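Local coordinates for putative Killer protein (Pseudomonas putida, PDB 6F8S), which is probably the ribonuclease toxin of a type II toxin-antitoxin pair, a RelE-like protein of the HigB family whose members cleave mRNA to halt translation, at residues Q77-C81 with V92-Y97; A45-L51 with C81-T85. One frame throughout, in Å; residues are numbered along the deposited sequence.

Both contacts use strand 79-85, the middle strand of the antiparallel sheet. Their ranges overlap at Cys81, which touches its partner segment only in contact 1. Contact 1 pairs the first half of this strand with strand 88-95 and lies mostly at the surface. Contact 2 is partly buried. It sets the second half against the 45-51 segment, which holds the turn after helix 31-44 and the start of helix 49-52. Backbone hydrogen bonds carry contact 1, with one side-chain bond at its end. Contact 2 rests on packing. Polar groups of the 45-51 segment bond within it, to another protein chain and to a bound PEG molecule, probably from the crystallisation liquor. The two meet where Val92 CG2 lies 4.0 Å from Phe82 CB.

Contact 1. Residues Q77-C81 with V92-Y97; sequences QWRLC and VEIVDY
Asp96 lays its CB over one face of the Trp78 indole, 3.8 Å from the centre of the six-membered ring, in a CH-pi contact. Gln77 CG lies over the rim of that same face. Ile94 CD1 comes obliquely to the ring, 3.7 Å from Trp78 CZ3. Val95 CG1 lies over one face of the Tyr97 ring, offset toward its rim. Trp78 and Asp96 sit at the open end of the beta hairpin formed by strands 79-85 and 88-95. Arg79 and Val95 form one antiparallel hydrogen-bonded pair, with Arg79 N to Val95 O at 3.1 Å and Val95 N to Arg79 O at 3.0 Å. Cys81 and Glu93 form another. The non-hydrogen-bonded pair Leu80 and Ile94 lies between them. Leu80 CD2 packs on Val92 CG1 at 3.8 Å, and helix 31-44 covers this side. Arg79 and Cys81 point to the other face, where Cys81 SG touches Val95 CG2. The Arg79 guanidinium bonds Ser71 and the carbonyl of Arg58. Gln77 holds its CG anti to the backbone N (chi1 -176°), and its extended chain brings the amide to Asp96. Gln77 NE2 gives Asp96 OD2 a nearly straight bond of 3.2 Å, in the amide plane but from above the carboxylate.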
loop_
_atom_site.group_PDB
_atom_site.type_symbol
_atom_site.label_atom_id
_atom_site.label_comp_id
_atom_site.label_asym_id
_atom_site.label_seq_id
_atom_site.Cartn_x
_atom_site.Cartn_y
_atom_site.Cartn_z
ATOM N N GLN B 77 -13.335 14.087 24.276
ATOM C CA GLN B 77 -14.449 13.221 24.655
ATOM C C GLN B 77 -14.289 11.798 24.086
ATOM O O GLN B 77 -14.457 10.819 24.806
ATOM C CB GLN B 77 -15.794 13.839 24.200
ATOM C CG GLN B 77 -17.004 13.033 24.661
ATOM C CD GLN B 77 -18.338 13.515 24.092
ATOM O OE1 GLN B 77 -18.394 14.484 23.329
ATOM N NE2 GLN B 77 -19.425 12.834 24.468
ATOM N N TRP B 78 -13.964 11.689 22.799
ATOM C CA TRP B 78 -14.017 10.401 22.105
ATOM C C TRP B 78 -12.662 9.824 21.788
ATOM O O TRP B 78 -11.748 10.547 21.375
ATOM C CB TRP B 78 -14.788 10.523 20.798
ATOM C CG TRP B 78 -16.223 10.846 20.971
ATOM C CD1 TRP B 78 -16.806 12.042 20.750
ATOM C CD2 TRP B 78 -17.266 9.955 21.396
ATOM N NE1 TRP B 78 -18.151 11.962 21.006
ATOM C CE2 TRP B 78 -18.459 10.691 21.407
ATOM C CE3 TRP B 78 -17.300 8.607 21.768
ATOM C CZ2 TRP B 78 -19.685 10.130 21.776
ATOM C CZ3 TRP B 78 -18.519 8.049 22.132
ATOM C CH2 TRP B 78 -19.693 8.814 22.141
ATOM N N ARG B 79 -12.565 8.507 21.957
ATOM C CA ARG B 79 -11.391 7.745 21.584
ATOM C C ARG B 79 -11.760 6.504 20.790
ATOM O O ARG B 79 -12.760 5.843 21.077
ATOM C CB ARG B 79 -10.604 7.334 22.823
ATOM C CG ARG B 79 -9.747 8.444 23.374
ATOM C CD ARG B 79 -9.064 8.035 24.666
ATOM N NE ARG B 79 -7.945 8.932 24.913
ATOM C CZ ARG B 79 -6.689 8.676 24.557
ATOM N NH1 ARG B 79 -6.376 7.531 23.965
ATOM N NH2 ARG B 79 -5.742 9.564 24.804
ATOM N N LEU B 80 -10.929 6.183 19.800
ATOM C CA LEU B 80 -11.020 4.909 19.092
ATOM C C LEU B 80 -10.271 3.814 19.842
ATOM O O LEU B 80 -9.074 3.903 19.993
ATOM C CB LEU B 80 -10.465 5.049 17.675
ATOM C CG LEU B 80 -11.398 5.818 16.745
ATOM C CD1 LEU B 80 -10.637 6.407 15.579
ATOM C CD2 LEU B 80 -12.524 4.902 16.257
ATOM N N CYS B 81 -10.993 2.808 20.329
ATOM C CA CYS B 81 -10.399 1.596 20.912
ATOM C C CYS B 81 -10.200 0.556 19.817
ATOM O O CYS B 81 -10.966 0.510 18.855
ATOM C CB CYS B 81 -11.284 1.007 22.030
ATOM S SG CYS B 81 -10.757 1.345 23.743
ATOM N N VAL B 92 -12.350 -2.379 16.080
ATOM C CA VAL B 92 -12.321 -0.939 16.296
ATOM C C VAL B 92 -13.660 -0.456 16.889
ATOM O O VAL B 92 -14.726 -0.756 16.362
ATOM C CB VAL B 92 -12.001 -0.214 14.988
ATOM C CG1 VAL B 92 -11.945 1.263 15.203
ATOM C CG2 VAL B 92 -10.661 -0.726 14.443
ATOM N N GLU B 93 -13.592 0.245 18.017
ATOM C CA GLU B 93 -14.773 0.725 18.702
ATOM C C GLU B 93 -14.607 2.191 19.065
ATOM O O GLU B 93 -13.507 2.735 19.006
ATOM C CB GLU B 93 -15.027 -0.089 19.968
ATOM C CG GLU B 93 -14.716 -1.567 19.808
ATOM C CD GLU B 93 -14.516 -2.293 21.134
ATOM O OE1 GLU B 93 -14.596 -1.633 22.210
ATOM O OE2 GLU B 93 -14.242 -3.519 21.078
ATOM N N ILE B 94 -15.697 2.847 19.434
ATOM C CA ILE B 94 -15.551 4.150 20.061
ATOM C C ILE B 94 -15.895 3.986 21.541
ATOM O O ILE B 94 -16.707 3.137 21.927
ATOM C CB ILE B 94 -16.425 5.249 19.400
ATOM C CG1 ILE B 94 -17.907 4.905 19.488
ATOM C CG2 ILE B 94 -16.000 5.470 17.940
ATOM C CD1 ILE B 94 -18.789 6.029 19.058
ATOM N N VAL B 95 -15.212 4.767 22.366
ATOM C CA VAL B 95 -15.432 4.773 23.798
ATOM C C VAL B 95 -15.381 6.222 24.241
ATOM O O VAL B 95 -14.532 6.984 23.774
ATOM C CB VAL B 95 -14.372 3.931 24.555
ATOM C CG1 VAL B 95 -14.455 4.173 26.052
ATOM C CG2 VAL B 95 -14.565 2.455 24.273
ATOM N N ASP B 96 -16.298 6.609 25.117
ATOM C CA ASP B 96 -16.242 7.921 25.739
ATOM C C ASP B 96 -16.097 7.736 27.247
ATOM O O ASP B 96 -17.077 7.456 27.930
ATOM C CB ASP B 96 -17.494 8.738 25.371
ATOM C CG ASP B 96 -17.747 9.930 26.304
ATOM O OD1 ASP B 96 -16.792 10.492 26.894
ATOM O OD2 ASP B 96 -18.928 10.316 26.430
ATOM N N TYR B 97 -14.873 7.867 27.751
ATOM C CA TYR B 97 -14.625 7.935 29.190
ATOM C C TYR B 97 -14.932 9.334 29.725
ATOM O O TYR B 97 -14.180 10.262 29.410
ATOM C CB TYR B 97 -13.160 7.630 29.527
ATOM C CG TYR B 97 -12.616 6.301 29.067
ATOM C CD1 TYR B 97 -12.674 5.182 29.888
ATOM C CD2 TYR B 97 -11.988 6.181 27.830
ATOM C CE1 TYR B 97 -12.155 3.966 29.474
ATOM C CE2 TYR B 97 -11.460 4.978 27.406
ATOM C CZ TYR B 97 -11.546 3.871 28.225
ATOM O OH TYR B 97 -11.004 2.683 27.769
#

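Contact 2. Residues A45-L51 with C81-T85; sequences ATELRDL and CFTWT
The Trp84 indole reaches from strand 79-85 into the turn that follows helix 31-44. With chi1 at -175° the ring extends opposite the backbone N and reaches residues 45-48. Leu48 N sits over one face of the indole, 3.7 Å from Trp84 CE2. This N bonds a PEG molecule, probably from the crystallisation liquor, which also lies close to the Trp84 side chain. Leu48 CB stands almost straight above the five-membered ring in a CH-pi contact, 4.3 Å from its centre. The carbonyl oxygen of Thr46 meets the ring at its edge instead, 3.4 Å from Trp84 CZ2. Ala45 CB touches the far end of the indole at Trp84 CH2. Leu51 and Phe82 approach from opposite directions. Leu51 CD1 comes obliquely to the phenyl ring, 3.5 Å from Phe82 CZ, and also packs on Trp84. Leu42 of helix 31-44 touches both Leu51 and Phe82. Asp50 OD2 holds the turn in shape. It accepts Thr46 N at 2.8 Å through its anti lone pair, and Glu47 N at 3.1 Å from above the carboxylate plane. Asp50 OD1 bonds the backbone of another protein chain, probably the antitoxin, and Arg49 forms a salt bridge with an acidic side chain there. The chemistry is thus divided: the turn meets the sheet by packing of aromatic, aliphatic and backbone atoms, without hydrogen bonds between the two segments, while Arg49 and Asp50, at the start of helix 49-52, bind the partner chain.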
loop_
_atom_site.group_PDB
_atom_site.type_symbol
_atom_site.label_atom_id
_atom_site.label_comp_id
_atom_site.label_asym_id
_atom_site.label_seq_id
_atom_site.Cartn_x
_atom_site.Cartn_y
_atom_site.Cartn_z
ATOM N N ALA B 45 -1.758 1.727 9.050
ATOM C CA ALA B 45 -0.737 1.277 9.990
ATOM C C ALA B 45 -0.239 -0.130 9.684
ATOM O O ALA B 45 -1.010 -1.044 9.385
ATOM C CB ALA B 45 -1.259 1.341 11.413
ATOM N N THR B 46 1.073 -0.283 9.773
ATOM C CA THR B 46 1.734 -1.544 9.501
ATOM C C THR B 46 2.307 -2.119 10.792
ATOM O O THR B 46 2.399 -3.327 10.959
ATOM C CB THR B 46 2.814 -1.331 8.451
ATOM O OG1 THR B 46 2.223 -1.527 7.166
ATOM C CG2 THR B 46 3.936 -2.256 8.620
ATOM N N GLU B 47 2.659 -1.226 11.712
ATOM C CA GLU B 47 3.187 -1.599 13.020
ATOM C C GLU B 47 2.568 -0.685 14.072
ATOM O O GLU B 47 2.172 0.436 13.764
ATOM C CB GLU B 47 4.729 -1.503 13.055
ATOM C CG GLU B 47 5.433 -2.579 12.258
ATOM C CD GLU B 47 6.946 -2.446 12.262
ATOM O OE1 GLU B 47 7.497 -1.676 13.091
ATOM O OE2 GLU B 47 7.595 -3.123 11.427
ATOM N N LEU B 48 2.510 -1.162 15.307
ATOM C CA LEU B 48 1.965 -0.401 16.410
ATOM C C LEU B 48 2.620 0.977 16.572
ATOM O O LEU B 48 1.954 1.936 16.995
ATOM C CB LEU B 48 2.077 -1.205 17.708
ATOM C CG LEU B 48 1.478 -0.523 18.932
ATOM C CD1 LEU B 48 0.049 -0.069 18.637
ATOM C CD2 LEU B 48 1.488 -1.460 20.127
ATOM N N ARG B 49 3.891 1.104 16.201
ATOM C CA ARG B 49 4.567 2.408 16.287
ATOM C C ARG B 49 3.878 3.465 15.418
ATOM O O ARG B 49 3.903 4.656 15.744
ATOM C CB ARG B 49 6.037 2.295 15.888
ATOM C CG ARG B 49 6.289 1.862 14.465
ATOM C CD ARG B 49 7.802 1.663 14.228
ATOM N NE ARG B 49 8.246 0.362 14.711
ATOM C CZ ARG B 49 8.984 0.172 15.797
ATOM N NH1 ARG B 49 9.387 1.205 16.514
ATOM N NH2 ARG B 49 9.333 -1.056 16.157
ATOM N N ASP B 50 3.242 3.019 14.334
ATOM C CA ASP B 50 2.535 3.914 13.450
ATOM C C ASP B 50 1.397 4.609 14.191
ATOM O O ASP B 50 1.020 5.732 13.842
ATOM C CB ASP B 50 2.005 3.157 12.232
ATOM C CG ASP B 50 3.137 2.646 11.326
ATOM O OD1 ASP B 50 4.215 3.289 11.305
ATOM O OD2 ASP B 50 2.943 1.619 10.624
ATOM N N LEU B 51 0.854 3.963 15.222
ATOM C CA LEU B 51 -0.233 4.581 15.983
ATOM C C LEU B 51 0.277 5.210 17.264
ATOM O O LEU B 51 -0.278 6.187 17.726
ATOM C CB LEU B 51 -1.321 3.563 16.283
ATOM C CG LEU B 51 -1.950 3.070 14.980
ATOM C CD1 LEU B 51 -2.839 1.884 15.264
ATOM C CD2 LEU B 51 -2.734 4.195 14.273
ATOM N N CYS B 81 -10.993 2.808 20.329
ATOM C CA CYS B 81 -10.399 1.596 20.912
ATOM C C CYS B 81 -10.200 0.556 19.817
ATOM O O CYS B 81 -10.966 0.510 18.855
ATOM C CB CYS B 81 -11.284 1.007 22.030
ATOM S SG CYS B 81 -10.757 1.345 23.743
ATOM N N PHE B 82 -9.177 -0.282 19.972
ATOM C CA PHE B 82 -8.898 -1.355 19.009
ATOM C C PHE B 82 -7.899 -2.366 19.564
ATOM O O PHE B 82 -7.181 -2.097 20.542
ATOM C CB PHE B 82 -8.343 -0.788 17.696
ATOM C CG PHE B 82 -6.993 -0.125 17.854
ATOM C CD1 PHE B 82 -6.897 1.221 18.169
ATOM C CD2 PHE B 82 -5.827 -0.852 17.716
ATOM C CE1 PHE B 82 -5.650 1.829 18.333
ATOM C CE2 PHE B 82 -4.587 -0.250 17.880
ATOM C CZ PHE B 82 -4.504 1.093 18.190
ATOM N N THR B 83 -7.835 -3.517 18.906
ATOM C CA THR B 83 -6.789 -4.479 19.199
ATOM C C THR B 83 -5.779 -4.563 18.049
ATOM O O THR B 83 -6.143 -4.652 16.871
ATOM C CB THR B 83 -7.356 -5.875 19.473
ATOM O OG1 THR B 83 -8.533 -5.760 20.286
ATOM C CG2 THR B 83 -6.295 -6.753 20.169
ATOM N N TRP B 84 -4.504 -4.536 18.404
ATOM C CA TRP B 84 -3.469 -4.682 17.411
ATOM C C TRP B 84 -3.178 -6.155 17.106
ATOM O O TRP B 84 -2.964 -6.949 18.018
ATOM C CB TRP B 84 -2.191 -3.982 17.860
ATOM C CG TRP B 84 -1.205 -4.048 16.781
ATOM C CD1 TRP B 84 -0.136 -4.885 16.699
ATOM C CD2 TRP B 84 -1.231 -3.305 15.556
ATOM N NE1 TRP B 84 0.530 -4.686 15.520
ATOM C CE2 TRP B 84 -0.120 -3.722 14.795
ATOM C CE3 TRP B 84 -2.075 -2.310 15.042
ATOM C CZ2 TRP B 84 0.179 -3.178 13.539
ATOM C CZ3 TRP B 84 -1.784 -1.774 13.798
ATOM C CH2 TRP B 84 -0.664 -2.208 13.058
ATOM N N THR B 85 -3.198 -6.516 15.826
ATOM C CA THR B 85 -2.731 -7.826 15.399
ATOM C C THR B 85 -1.612 -7.646 14.387
ATOM O O THR B 85 -1.306 -6.521 13.978
ATOM C CB THR B 85 -3.848 -8.697 14.766
ATOM O OG1 THR B 85 -3.267 -9.878 14.201
ATOM C CG2 THR B 85 -4.521 -7.997 13.650
#